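Local atomic coordinates of ribosomal RNA small subunit methyltransferase E (Legionella pneumophila, PDB entry 5O95), a protein that probably methylates the N3 position of a specific uridine in 16S rRNA, using S-adenosyl-L-methionine as the methyl donor. Residues 18-23 with 64-69; 129-134 with 153-158; 168-173 with 184-189. All coordinates share one frame; numbering follows the deposited sequence.

Interaction 1: 18-23 with 64-69; sequences GQLLEL and QVFVRI
Strand 20-22 runs antiparallel to residues 64-69 of strand 64-74, with Leu21 and Val67 forming a hydrogen-bonded pair whose two bonds are each 2.8 Å, Leu21 N to Val67 O and Val67 N to Leu21 O. This pairing adds an outermost strand to the mixed sheet of the PUA-like domain. Further backbone bonds, Leu23 N to Val65 O and Ile69 N to Gln19 O, carry the pairing beyond the short strand at both ends.

On one face, Leu21 CB packs on Val67 CG2 at 3.9 Å and Leu23 meets Val65 and Val67 through its branched end; Leu45 of strand 42-46 backs Leu21 and Val67. The other face is more polar. Arg68, bent at chi2 (66°) and chi3 (62°), folds back over Leu20, whose CB lies against one face of the guanidinium. Arg68 NH1 donates to Gly18 O at 2.8 Å, close to the guanidinium plane, while Arg68 NE makes a salt bridge with Glu58. Glu22 extends alongside Phe66 and sets CG over the ring face, 4.2 Å from the centroid, a CH-pi contact. Beyond the ring, Gln64 NE2 donates to Glu22 OE2 at 2.7 Å, meeting that oxygen from above the carboxylate plane.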
loop_
_atom_site.group_PDB
_atom_site.type_symbol
_atom_site.label_atom_id
_atom_site.label_comp_id
_atom_site.label_asym_id
_atom_site.label_seq_id
_atom_site.Cartn_x
_atom_site.Cartn_y
_atom_site.Cartn_z
ATOM N N GLY B 18 4.254 -3.217 -39.424
ATOM C CA GLY B 18 5.041 -2.567 -40.450
ATOM C C GLY B 18 4.976 -1.056 -40.448
ATOM O O GLY B 18 5.737 -0.425 -41.190
ATOM N N GLN B 19 4.109 -0.448 -39.635
ATOM C CA GLN B 19 4.005 1.003 -39.643
ATOM C C GLN B 19 5.133 1.630 -38.840
ATOM O O GLN B 19 5.637 1.047 -37.877
ATOM C CB GLN B 19 2.659 1.460 -39.082
ATOM C CG GLN B 19 1.520 1.225 -40.086
ATOM C CD GLN B 19 0.150 1.601 -39.554
ATOM O OE1 GLN B 19 0.001 1.968 -38.390
ATOM N NE2 GLN B 19 -0.861 1.507 -40.410
ATOM N N LEU B 20 5.523 2.830 -39.254
ATOM C CA LEU B 20 6.481 3.642 -38.521
ATOM C C LEU B 20 5.711 4.653 -37.685
ATOM O O LEU B 20 4.814 5.334 -38.191
ATOM C CB LEU B 20 7.421 4.374 -39.481
ATOM C CG LEU B 20 8.583 5.119 -38.811
ATOM C CD1 LEU B 20 9.553 4.148 -38.158
ATOM C CD2 LEU B 20 9.305 5.989 -39.837
ATOM N N LEU B 21 6.052 4.737 -36.405
ATOM C CA LEU B 21 5.376 5.645 -35.490
ATOM C C LEU B 21 6.409 6.563 -34.856
ATOM O O LEU B 21 7.345 6.088 -34.201
ATOM C CB LEU B 21 4.647 4.849 -34.410
ATOM C CG LEU B 21 4.031 5.678 -33.286
ATOM C CD1 LEU B 21 2.963 6.610 -33.840
ATOM C CD2 LEU B 21 3.469 4.754 -32.219
ATOM N N GLU B 22 6.252 7.869 -35.062
ATOM C CA GLU B 22 6.999 8.838 -34.280
ATOM C C GLU B 22 6.300 8.987 -32.938
ATOM O O GLU B 22 5.126 9.375 -32.875
ATOM C CB GLU B 22 7.057 10.191 -34.983
ATOM C CG GLU B 22 7.862 11.204 -34.190
ATOM C CD GLU B 22 7.957 12.544 -34.879
ATOM O OE1 GLU B 22 7.445 12.657 -36.005
ATOM O OE2 GLU B 22 8.541 13.477 -34.297
ATOM N N LEU B 23 7.001 8.652 -31.864
ATOM C CA LEU B 23 6.359 8.734 -30.565
ATOM C C LEU B 23 5.920 10.158 -30.292
ATOM O O LEU B 23 6.515 11.113 -30.796
ATOM C CB LEU B 23 7.328 8.280 -29.483
ATOM C CG LEU B 23 7.751 6.820 -29.587
ATOM C CD1 LEU B 23 8.667 6.512 -28.399
ATOM C CD2 LEU B 23 6.546 5.896 -29.582
ATOM N N GLN B 64 13.257 13.164 -30.742
ATOM C CA GLN B 64 12.347 12.443 -31.615
ATOM C C GLN B 64 12.734 10.974 -31.608
ATOM O O GLN B 64 13.907 10.632 -31.797
ATOM C CB GLN B 64 12.430 12.974 -33.042
ATOM C CG GLN B 64 11.743 14.304 -33.275
ATOM C CD GLN B 64 11.805 14.717 -34.736
ATOM O OE1 GLN B 64 12.880 14.995 -35.265
ATOM N NE2 GLN B 64 10.653 14.740 -35.400
ATOM N N VAL B 65 11.757 10.110 -31.371
ATOM C CA VAL B 65 11.958 8.666 -31.404
ATOM C C VAL B 65 10.996 8.090 -32.436
ATOM O O VAL B 65 9.777 8.275 -32.316
ATOM C CB VAL B 65 11.725 8.026 -30.029
ATOM C CG1 VAL B 65 11.985 6.527 -30.109
ATOM C CG2 VAL B 65 12.631 8.672 -28.968
ATOM N N PHE B 66 11.540 7.382 -33.436
ATOM C CA PHE B 66 10.749 6.684 -34.447
ATOM C C PHE B 66 10.827 5.178 -34.207
ATOM O O PHE B 66 11.920 4.614 -34.151
ATOM C CB PHE B 66 11.262 7.004 -35.855
ATOM C CG PHE B 66 11.143 8.451 -36.215
ATOM C CD1 PHE B 66 12.151 9.344 -35.889
ATOM C CD2 PHE B 66 10.013 8.928 -36.864
ATOM C CE1 PHE B 66 12.038 10.687 -36.206
ATOM C CE2 PHE B 66 9.900 10.272 -37.196
ATOM C CZ PHE B 66 10.909 11.149 -36.862
ATOM N N VAL B 67 9.677 4.535 -34.070
ATOM C CA VAL B 67 9.628 3.109 -33.772
ATOM C C VAL B 67 8.910 2.381 -34.896
ATOM O O VAL B 67 7.966 2.895 -35.500
ATOM C CB VAL B 67 8.998 2.793 -32.398
ATOM C CG1 VAL B 67 9.629 3.670 -31.330
ATOM C CG2 VAL B 67 7.473 2.935 -32.429
ATOM N N ARG B 68 9.364 1.168 -35.169
ATOM C CA ARG B 68 8.784 0.335 -36.210
ATOM C C ARG B 68 7.904 -0.704 -35.530
ATOM O O ARG B 68 8.382 -1.470 -34.690
ATOM C CB ARG B 68 9.893 -0.311 -37.041
ATOM C CG ARG B 68 9.388 -1.181 -38.193
ATOM C CD ARG B 68 8.655 -0.355 -39.260
ATOM N NE ARG B 68 9.523 0.638 -39.888
ATOM C CZ ARG B 68 9.168 1.391 -40.926
ATOM N NH1 ARG B 68 7.953 1.268 -41.442
ATOM N NH2 ARG B 68 10.019 2.273 -41.442
ATOM N N ILE B 69 6.610 -0.674 -35.842
ATOM C CA ILE B 69 5.653 -1.620 -35.284
ATOM C C ILE B 69 5.833 -2.954 -35.995
ATOM O O ILE B 69 5.666 -3.041 -37.219
ATOM C CB ILE B 69 4.208 -1.126 -35.465
ATOM C CG1 ILE B 69 4.036 0.320 -34.992
ATOM C CG2 ILE B 69 3.246 -2.083 -34.772
ATOM C CD1 ILE B 69 4.197 0.492 -33.543
HETATM O O HOH W 1 8.794 14.338 -38.192
HETATM O O HOH W 2 9.299 11.420 -30.586
#

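Interaction 2: 129-134 with 153-158; sequences KKMHQW and LRQPVY
Apolar contacts centred on Met131 join helix 124-145 to strand 152-158, mostly at the break in it formed by residues 154-156; both elements belong to a beta-alpha-beta unit that starts with strand 109-114. The Met131 chain bends at both chi2 (-73°) and chi3 (-66°), which turns its methyl CE toward Leu153, 3.7 Å from CG. The sulfur takes a different neighbour: Met131 SD meets Pro156 CD at 3.8 Å, reaching that corner of the proline ring. One helical turn on, Trp134 contributes through its CB, 4.0 Å from Leu153 CD2. The indole itself packs against Met95 and Met99 of helix 94-104, and its NE1 is hydrogen-bonded to Glu96.

Contacts between the methyl and polar groups make up the second kind. Met131 CE sits 3.4 Å from Arg154 O, and the bent side chain of Gln155 brings its NE2 back to 3.6 Å from Met131 CE. Gln155 crosses the end of Met131 at a slant, although its CB points away from the helix.

The contact between the two segments is therefore one of shape and dispersion, with a flexible thioether fitted among Leu153, Gln155 and Pro156. It probably carries a polar cost as well: the carbonyl oxygen of Arg154 is buried beside the methyl and has no hydrogen-bond partner in the model.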
loop_
_atom_site.group_PDB
_atom_site.type_symbol
_atom_site.label_atom_id
_atom_site.label_comp_id
_atom_site.label_asym_id
_atom_site.label_seq_id
_atom_site.Cartn_x
_atom_site.Cartn_y
_atom_site.Cartn_z
ATOM N N LYS B 129 -3.860 21.512 -12.723
ATOM C CA LYS B 129 -2.512 20.961 -12.762
ATOM C C LYS B 129 -2.461 19.602 -12.077
ATOM O O LYS B 129 -1.777 18.696 -12.550
ATOM C CB LYS B 129 -1.516 21.915 -12.112
ATOM C CG LYS B 129 -1.325 23.221 -12.898
ATOM C CD LYS B 129 -0.318 24.136 -12.221
ATOM C CE LYS B 129 -0.358 25.528 -12.833
ATOM N NZ LYS B 129 -0.300 25.454 -14.320
ATOM N N LYS B 130 -3.142 19.462 -10.935
ATOM C CA LYS B 130 -3.153 18.171 -10.245
ATOM C C LYS B 130 -3.787 17.086 -11.101
ATOM O O LYS B 130 -3.286 15.960 -11.153
ATOM C CB LYS B 130 -3.880 18.299 -8.907
ATOM C CG LYS B 130 -3.057 18.959 -7.828
ATOM C CD LYS B 130 -1.915 18.038 -7.443
ATOM C CE LYS B 130 -1.295 18.473 -6.131
ATOM N NZ LYS B 130 0.025 17.803 -5.966
ATOM N N MET B 131 -4.879 17.411 -11.798
ATOM C CA MET B 131 -5.532 16.413 -12.643
ATOM C C MET B 131 -4.621 15.960 -13.783
ATOM O O MET B 131 -4.596 14.767 -14.132
ATOM C CB MET B 131 -6.860 16.957 -13.169
ATOM C CG MET B 131 -7.920 17.198 -12.076
ATOM S SD MET B 131 -8.535 15.594 -11.511
ATOM C CE MET B 131 -9.389 14.987 -12.986
ATOM N N HIS B 132 -3.853 16.892 -14.361
ATOM C CA HIS B 132 -2.882 16.522 -15.395
ATOM C C HIS B 132 -1.815 15.599 -14.823
ATOM O O HIS B 132 -1.507 14.542 -15.396
ATOM C CB HIS B 132 -2.233 17.787 -15.969
ATOM C CG HIS B 132 -1.269 17.514 -17.083
ATOM N ND1 HIS B 132 -1.677 17.337 -18.389
ATOM C CD2 HIS B 132 0.081 17.386 -17.091
ATOM C CE1 HIS B 132 -0.623 17.099 -19.151
ATOM N NE2 HIS B 132 0.456 17.125 -18.389
ATOM N N GLN B 133 -1.285 15.960 -13.643
ATOM C CA GLN B 133 -0.228 15.176 -13.023
ATOM C C GLN B 133 -0.741 13.813 -12.598
ATOM O O GLN B 133 -0.041 12.810 -12.757
ATOM C CB GLN B 133 0.323 15.923 -11.810
ATOM C CG GLN B 133 1.016 17.209 -12.187
ATOM C CD GLN B 133 1.247 18.112 -10.992
ATOM O OE1 GLN B 133 1.123 17.685 -9.841
ATOM N NE2 GLN B 133 1.575 19.373 -11.259
ATOM N N TRP B 134 -1.965 13.764 -12.060
ATOM C CA TRP B 134 -2.539 12.497 -11.618
ATOM C C TRP B 134 -2.821 11.578 -12.791
ATOM O O TRP B 134 -2.608 10.358 -12.690
ATOM C CB TRP B 134 -3.827 12.730 -10.838
ATOM C CG TRP B 134 -3.608 13.398 -9.531
ATOM C CD1 TRP B 134 -2.438 13.451 -8.817
ATOM C CD2 TRP B 134 -4.575 14.132 -8.782
ATOM N NE1 TRP B 134 -2.629 14.168 -7.655
ATOM C CE2 TRP B 134 -3.933 14.596 -7.613
ATOM C CE3 TRP B 134 -5.927 14.432 -8.979
ATOM C CZ2 TRP B 134 -4.594 15.362 -6.647
ATOM C CZ3 TRP B 134 -6.588 15.203 -8.012
ATOM C CH2 TRP B 134 -5.917 15.643 -6.859
ATOM N N LEU B 153 -10.322 8.730 -14.849
ATOM C CA LEU B 153 -10.062 9.705 -13.798
ATOM C C LEU B 153 -11.145 10.757 -13.957
ATOM O O LEU B 153 -11.206 11.445 -14.981
ATOM C CB LEU B 153 -8.662 10.301 -13.919
ATOM C CG LEU B 153 -8.344 11.479 -12.981
ATOM C CD1 LEU B 153 -8.487 11.071 -11.531
ATOM C CD2 LEU B 153 -6.925 11.984 -13.236
ATOM N N ARG B 154 -12.035 10.829 -12.981
ATOM C CA ARG B 154 -13.169 11.733 -13.040
ATOM C C ARG B 154 -12.812 13.075 -12.420
ATOM O O ARG B 154 -11.902 13.183 -11.601
ATOM C CB ARG B 154 -14.357 11.129 -12.293
ATOM C CG ARG B 154 -14.938 9.897 -12.940
ATOM C CD ARG B 154 -16.050 10.253 -13.897
ATOM N NE ARG B 154 -16.898 9.101 -14.176
ATOM C CZ ARG B 154 -18.000 8.801 -13.495
ATOM N NH1 ARG B 154 -18.393 9.572 -12.488
ATOM N NH2 ARG B 154 -18.709 7.729 -13.818
ATOM N N GLN B 155 -13.545 14.103 -12.832
ATOM C CA GLN B 155 -13.373 15.425 -12.243
ATOM C C GLN B 155 -13.750 15.387 -10.759
ATOM O O GLN B 155 -14.669 14.656 -10.370
ATOM C CB GLN B 155 -14.248 16.429 -12.983
ATOM C CG GLN B 155 -13.750 16.739 -14.377
ATOM C CD GLN B 155 -12.363 17.347 -14.367
ATOM O OE1 GLN B 155 -12.073 18.260 -13.586
ATOM N NE2 GLN B 155 -11.492 16.837 -15.228
ATOM N N PRO B 156 -13.057 16.145 -9.905
ATOM C CA PRO B 156 -13.416 16.159 -8.481
ATOM C C PRO B 156 -14.852 16.618 -8.275
ATOM O O PRO B 156 -15.361 17.481 -8.994
ATOM C CB PRO B 156 -12.421 17.153 -7.874
ATOM C CG PRO B 156 -11.249 17.127 -8.805
ATOM C CD PRO B 156 -11.863 16.964 -10.175
ATOM N N VAL B 157 -15.514 16.025 -7.275
ATOM C CA VAL B 157 -16.872 16.420 -6.917
ATOM C C VAL B 157 -17.006 16.386 -5.403
ATOM O O VAL B 157 -16.239 15.718 -4.700
ATOM C CB VAL B 157 -17.975 15.534 -7.548
ATOM C CG1 VAL B 157 -17.980 15.642 -9.080
ATOM C CG2 VAL B 157 -17.851 14.091 -7.095
ATOM N N TYR B 158 -18.006 17.120 -4.912
ATOM C CA TYR B 158 -18.368 17.014 -3.506
ATOM C C TYR B 158 -19.139 15.726 -3.246
ATOM O O TYR B 158 -19.706 15.106 -4.150
ATOM C CB TYR B 158 -19.212 18.214 -3.068
ATOM C CG TYR B 158 -18.414 19.483 -2.893
ATOM C CD1 TYR B 158 -18.135 20.306 -3.972
ATOM C CD2 TYR B 158 -17.922 19.848 -1.648
ATOM C CE1 TYR B 158 -17.393 21.461 -3.816
ATOM C CE2 TYR B 158 -17.185 21.002 -1.482
ATOM C CZ TYR B 158 -16.920 21.802 -2.568
ATOM O OH TYR B 158 -16.185 22.952 -2.405
#

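Interaction 3: 168-173 with 184-189; sequences EHLKLI and DYPVQP
Leu170 and Leu172 both turn toward residues 185-187, but by different first torsions: in Leu170 CG stands opposite the backbone N (chi1 176°), whereas in Leu172 it lies beside the N and opposite the carbonyl carbon (chi1 -58°). The second choice carries Leu172 CD2 over the centre of the Tyr185 ring, 3.8 Å from the centroid and only 13° off the ring normal. This is a CH-pi contact made squarely on the face, the leucine and the tyrosine running past one another head to tail. The phenol OH is hydrogen-bonded to the backbone oxygen of Pro217, so the ring is held at its far end as well as on this face.

Strand 170-174 belongs to the parallel sheet of the SPOUT methyltransferase domain, between strands 191-196 and 216-218, and the loop of residues 184-189 passes across its side chains on the way to strand 191-196. Leu172 lies near Leu174 and Leu220, two residues that bind S-adenosyl-L-methionine, with side chains about 7 and 8 Å away.

Leu170 divides its two methyls along the loop. Leu170 CD1 touches Pro186 CD at 4.1 Å, while Leu170 CD2 meets both Pro186 O at 3.6 Å and Val187 CG2 at 3.9 Å. Pro186 is the centre of an inverse gamma turn, closed by Val187 N donating to Tyr185 O at 2.9 Å. Val187 also packs on Leu238 and Ala241 of helix 227-242.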
loop_
_atom_site.group_PDB
_atom_site.type_symbol
_atom_site.label_atom_id
_atom_site.label_comp_id
_atom_site.label_asym_id
_atom_site.label_seq_id
_atom_site.Cartn_x
_atom_site.Cartn_y
_atom_site.Cartn_z
ATOM N N GLU B 168 -23.482 2.242 -9.184
ATOM C CA GLU B 168 -22.876 0.929 -9.016
ATOM C C GLU B 168 -23.796 0.006 -8.216
ATOM O O GLU B 168 -24.559 0.448 -7.351
ATOM C CB GLU B 168 -21.525 1.070 -8.300
ATOM C CG GLU B 168 -20.385 1.613 -9.164
ATOM C CD GLU B 168 -20.433 3.121 -9.348
ATOM O OE1 GLU B 168 -21.196 3.788 -8.620
ATOM O OE2 GLU B 168 -19.697 3.647 -10.210
ATOM N N HIS B 169 -23.716 -1.297 -8.511
ATOM C CA HIS B 169 -24.634 -2.253 -7.888
ATOM C C HIS B 169 -24.367 -2.423 -6.400
ATOM O O HIS B 169 -25.301 -2.673 -5.628
ATOM C CB HIS B 169 -24.562 -3.614 -8.581
ATOM C CG HIS B 169 -25.186 -3.633 -9.940
ATOM N ND1 HIS B 169 -25.728 -4.772 -10.495
ATOM C CD2 HIS B 169 -25.354 -2.653 -10.858
ATOM C CE1 HIS B 169 -26.200 -4.494 -11.697
ATOM N NE2 HIS B 169 -25.985 -3.214 -11.943
ATOM N N LEU B 170 -23.114 -2.311 -5.984
ATOM C CA LEU B 170 -22.742 -2.377 -4.580
ATOM C C LEU B 170 -22.089 -1.055 -4.213
ATOM O O LEU B 170 -21.216 -0.570 -4.939
ATOM C CB LEU B 170 -21.763 -3.529 -4.344
ATOM C CG LEU B 170 -21.198 -3.664 -2.923
ATOM C CD1 LEU B 170 -22.312 -3.930 -1.908
ATOM C CD2 LEU B 170 -20.148 -4.775 -2.893
ATOM N N LYS B 171 -22.519 -0.460 -3.104
ATOM C CA LYS B 171 -22.043 0.861 -2.717
ATOM C C LYS B 171 -21.574 0.802 -1.271
ATOM O O LYS B 171 -22.359 0.489 -0.373
ATOM C CB LYS B 171 -23.140 1.910 -2.919
ATOM C CG LYS B 171 -23.545 2.057 -4.386
ATOM C CD LYS B 171 -24.591 3.137 -4.623
ATOM C CE LYS B 171 -25.972 2.689 -4.184
ATOM N NZ LYS B 171 -27.053 3.540 -4.800
ATOM N N LEU B 172 -20.286 1.057 -1.066
ATOM C CA LEU B 172 -19.666 0.902 0.238
ATOM C C LEU B 172 -18.983 2.193 0.660
ATOM O O LEU B 172 -18.509 2.976 -0.164
ATOM C CB LEU B 172 -18.628 -0.210 0.209
ATOM C CG LEU B 172 -19.162 -1.568 -0.214
ATOM C CD1 LEU B 172 -17.975 -2.522 -0.380
ATOM C CD2 LEU B 172 -20.139 -2.110 0.800
ATOM N N ILE B 173 -18.928 2.407 1.970
ATOM C CA ILE B 173 -18.207 3.541 2.522
ATOM C C ILE B 173 -17.392 3.035 3.704
ATOM O O ILE B 173 -17.901 2.281 4.536
ATOM C CB ILE B 173 -19.173 4.680 2.914
ATOM C CG1 ILE B 173 -18.421 5.876 3.504
ATOM C CG2 ILE B 173 -20.288 4.163 3.817
ATOM C CD1 ILE B 173 -19.287 7.122 3.563
ATOM N N ASP B 184 -19.827 -9.825 4.672
ATOM C CA ASP B 184 -21.264 -9.591 4.763
ATOM C C ASP B 184 -21.827 -8.861 3.552
ATOM O O ASP B 184 -23.026 -8.563 3.534
ATOM C CB ASP B 184 -21.589 -8.780 6.017
ATOM C CG ASP B 184 -21.086 -9.441 7.277
ATOM O OD1 ASP B 184 -21.327 -10.655 7.447
ATOM O OD2 ASP B 184 -20.429 -8.749 8.083
ATOM N N TYR B 185 -21.000 -8.555 2.558
ATOM C CA TYR B 185 -21.488 -7.845 1.387
ATOM C C TYR B 185 -21.261 -8.678 0.134
ATOM O O TYR B 185 -20.281 -9.424 0.052
ATOM C CB TYR B 185 -20.769 -6.499 1.229
ATOM C CG TYR B 185 -21.076 -5.542 2.349
ATOM C CD1 TYR B 185 -22.380 -5.126 2.588
ATOM C CD2 TYR B 185 -20.067 -5.058 3.174
ATOM C CE1 TYR B 185 -22.677 -4.259 3.621
ATOM C CE2 TYR B 185 -20.360 -4.187 4.214
ATOM C CZ TYR B 185 -21.662 -3.784 4.417
ATOM O OH TYR B 185 -21.964 -2.921 5.448
ATOM N N PRO B 186 -22.149 -8.565 -0.865
ATOM C CA PRO B 186 -22.003 -9.312 -2.135
ATOM C C PRO B 186 -20.965 -8.674 -3.051
ATOM O O PRO B 186 -21.272 -8.000 -4.051
ATOM C CB PRO B 186 -23.423 -9.255 -2.709
ATOM C CG PRO B 186 -23.933 -7.917 -2.261
ATOM C CD PRO B 186 -23.383 -7.756 -0.845
ATOM N N VAL B 187 -19.692 -8.865 -2.705
ATOM C CA VAL B 187 -18.587 -8.315 -3.485
ATOM C C VAL B 187 -18.379 -9.232 -4.685
ATOM O O VAL B 187 -17.773 -10.298 -4.579
ATOM C CB VAL B 187 -17.312 -8.152 -2.654
ATOM C CG1 VAL B 187 -16.227 -7.515 -3.499
ATOM C CG2 VAL B 187 -17.584 -7.311 -1.398
ATOM N N GLN B 188 -18.890 -8.811 -5.836
ATOM C CA GLN B 188 -18.886 -9.603 -7.055
ATOM C C GLN B 188 -19.176 -8.664 -8.210
ATOM O O GLN B 188 -19.710 -7.569 -8.000
ATOM C CB GLN B 188 -19.957 -10.695 -6.994
ATOM C CG GLN B 188 -21.351 -10.155 -6.802
ATOM C CD GLN B 188 -22.333 -11.238 -6.417
ATOM O OE1 GLN B 188 -22.148 -11.932 -5.417
ATOM N NE2 GLN B 188 -23.380 -11.399 -7.218
ATOM N N PRO B 189 -18.818 -9.044 -9.432
ATOM C CA PRO B 189 -19.146 -8.208 -10.583
ATOM C C PRO B 189 -20.642 -7.961 -10.643
ATOM O O PRO B 189 -21.432 -8.782 -10.152
ATOM C CB PRO B 189 -18.671 -9.058 -11.772
ATOM C CG PRO B 189 -17.569 -9.880 -11.208
ATOM C CD PRO B 189 -18.016 -10.221 -9.808
#

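In the fold
Interaction 1 belongs to the PUA-like domain, whereas interactions 2 and 3 lie in the methyltransferase domain and reach the same parallel sheet. Their strands are far apart in it: 152-158 is an outermost strand, and 170-174 lies one in from the other margin. Interaction 1 joins strand to strand, so backbone hydrogen bonds dominate, with one greasy face and one polar face. The other two join a strand to a helix or a loop by side-chain packing. Interaction 3 is buried and near residues that bind the cofactor; interaction 2 is a surface contact away from them. The centres of interactions 1 and 3 are about 44 Å apart, on opposite sides of the chain's centre.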